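Local atomic coordinates of argonaute (PDB entry 5G5S), a protein that uses short single-stranded DNA guides to bind complementary target DNA and slice it, and may defend its host against invading genetic elements. Residues Tyr327-Leu332 with Lys489-Asp494. Sequence-based numbering, arbitrary orientation.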
# COMPACT_ATOMS: atom_id res chain seq x y z
N TYR A 327 -20.33 -17.32 0.64
CA TYR A 327 -19.11 -17.32 1.44
C TYR A 327 -17.87 -16.91 0.66
O TYR A 327 -16.85 -16.55 1.25
CB TYR A 327 -18.91 -18.67 2.16
CG TYR A 327 -19.86 -18.84 3.33
CD1 TYR A 327 -21.13 -19.38 3.15
CD2 TYR A 327 -19.50 -18.43 4.61
CE1 TYR A 327 -22.02 -19.50 4.21
CE2 TYR A 327 -20.38 -18.57 5.69
CZ TYR A 327 -21.64 -19.10 5.48
OH TYR A 327 -22.52 -19.23 6.53
N SER A 328 -17.97 -16.96 -0.68
CA SER A 328 -16.88 -16.58 -1.58
C SER A 328 -17.44 -15.99 -2.87
O SER A 328 -18.57 -16.30 -3.24
CB SER A 328 -16.00 -17.80 -1.86
OG SER A 328 -14.85 -17.45 -2.63
N THR A 329 -16.67 -15.15 -3.56
CA THR A 329 -17.10 -14.55 -4.84
C THR A 329 -16.76 -15.48 -6.03
O THR A 329 -17.12 -15.19 -7.18
CB THR A 329 -16.53 -13.13 -5.02
OG1 THR A 329 -15.10 -13.20 -5.02
CG2 THR A 329 -17.04 -12.14 -3.98
N ASN A 330 -16.11 -16.64 -5.74
CA ASN A 330 -15.70 -17.65 -6.72
C ASN A 330 -16.87 -18.29 -7.49
O ASN A 330 -16.64 -18.99 -8.48
CB ASN A 330 -14.79 -18.72 -6.07
CG ASN A 330 -15.43 -19.60 -5.01
OD1 ASN A 330 -16.59 -19.45 -4.61
ND2 ASN A 330 -14.66 -20.56 -4.53
N THR A 331 -18.12 -18.03 -7.02
CA THR A 331 -19.36 -18.52 -7.61
C THR A 331 -20.34 -17.38 -7.97
O THR A 331 -21.52 -17.65 -8.21
CB THR A 331 -20.04 -19.57 -6.70
OG1 THR A 331 -20.35 -18.96 -5.45
CG2 THR A 331 -19.20 -20.84 -6.52
N LEU A 332 -19.87 -16.12 -8.02
CA LEU A 332 -20.73 -14.98 -8.34
C LEU A 332 -21.29 -15.01 -9.77
O LEU A 332 -22.46 -14.66 -9.98
CB LEU A 332 -19.99 -13.65 -8.07
CG LEU A 332 -20.85 -12.41 -7.80
CD1 LEU A 332 -21.63 -12.55 -6.52
CD2 LEU A 332 -19.98 -11.19 -7.67
N LYS A 489 -22.31 -2.08 -6.85
CA LYS A 489 -22.28 -2.62 -5.49
C LYS A 489 -22.89 -4.01 -5.57
O LYS A 489 -24.07 -4.18 -5.27
CB LYS A 489 -23.08 -1.72 -4.52
CG LYS A 489 -22.34 -0.50 -4.04
CD LYS A 489 -22.42 0.66 -5.00
CE LYS A 489 -21.16 1.48 -4.93
NZ LYS A 489 -21.21 2.57 -5.92
N TYR A 490 -22.11 -4.98 -6.02
CA TYR A 490 -22.61 -6.34 -6.21
C TYR A 490 -22.92 -7.08 -4.90
O TYR A 490 -24.05 -7.52 -4.68
CB TYR A 490 -21.71 -7.16 -7.14
CG TYR A 490 -22.51 -7.99 -8.12
CD1 TYR A 490 -23.23 -9.10 -7.70
CD2 TYR A 490 -22.57 -7.63 -9.46
CE1 TYR A 490 -23.98 -9.85 -8.60
CE2 TYR A 490 -23.31 -8.39 -10.37
CZ TYR A 490 -24.02 -9.49 -9.94
OH TYR A 490 -24.77 -10.23 -10.82
N PHE A 491 -21.92 -7.18 -4.03
CA PHE A 491 -22.05 -7.88 -2.75
C PHE A 491 -21.78 -6.95 -1.58
O PHE A 491 -21.04 -5.98 -1.71
CB PHE A 491 -21.11 -9.12 -2.71
CG PHE A 491 -19.66 -8.83 -3.01
CD1 PHE A 491 -19.19 -8.83 -4.32
CD2 PHE A 491 -18.76 -8.57 -1.98
CE1 PHE A 491 -17.85 -8.53 -4.59
CE2 PHE A 491 -17.42 -8.28 -2.26
CZ PHE A 491 -16.97 -8.26 -3.56
N ILE A 492 -22.41 -7.24 -0.43
CA ILE A 492 -22.23 -6.47 0.81
C ILE A 492 -21.81 -7.43 1.94
O ILE A 492 -21.73 -8.64 1.72
CB ILE A 492 -23.46 -5.58 1.17
CG1 ILE A 492 -24.72 -6.41 1.48
CG2 ILE A 492 -23.74 -4.52 0.09
CD1 ILE A 492 -25.39 -6.05 2.75
N LEU A 493 -21.53 -6.88 3.13
CA LEU A 493 -21.16 -7.68 4.30
C LEU A 493 -22.41 -8.18 5.01
O LEU A 493 -23.37 -7.42 5.14
CB LEU A 493 -20.31 -6.86 5.28
CG LEU A 493 -18.86 -6.61 4.87
CD1 LEU A 493 -18.24 -5.53 5.73
CD2 LEU A 493 -18.02 -7.89 4.97
N ASP A 494 -22.40 -9.45 5.46
CA ASP A 494 -23.53 -10.05 6.18
C ASP A 494 -23.65 -9.47 7.59
O ASP A 494 -24.75 -9.44 8.15
CB ASP A 494 -23.43 -11.58 6.23
CG ASP A 494 -24.60 -12.29 6.88
OD1 ASP A 494 -25.76 -12.01 6.48
OD2 ASP A 494 -24.37 -13.12 7.79
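The carbonyl O of T329 is gripped twice, by the backbone N of L332 at 3.0 Å, which closes a beta turn, and by the ND2 of N476 from helix 473-485. With the turn fixed this way, the T329 methyl meets F491, and L332 meets Y490 and, more loosely, F491. The methyl sits over one face of the F491 ring in a CH-pi contact, CG2 lying 3.9 Å from the ring centroid and 16° off the normal, shifted toward CE1. A chi1 of 60° sets CG2 anti to the carbonyl carbon, while OG1 hydrogen-bonds with NH1 of R678. Strands 323-326 and 492-493 flank 314-317 in a three-stranded antiparallel sheet; L332 and F491 both touch V316 of that central strand, where the loop after 323-326 meets the chain at the end of the Mid domain. With chi1 at -156° CG of L332 stands roughly opposite the backbone N, and the L332 and Y490 side chains slide past each other in opposite directions. CD2 comes obliquely to the Y490 ring, 3.9 Å from its CD1, and also touches F491. The Y490 hydroxyl hydrogen-bonds with the carbonyl O of Y344, while Y670 stacks with F491.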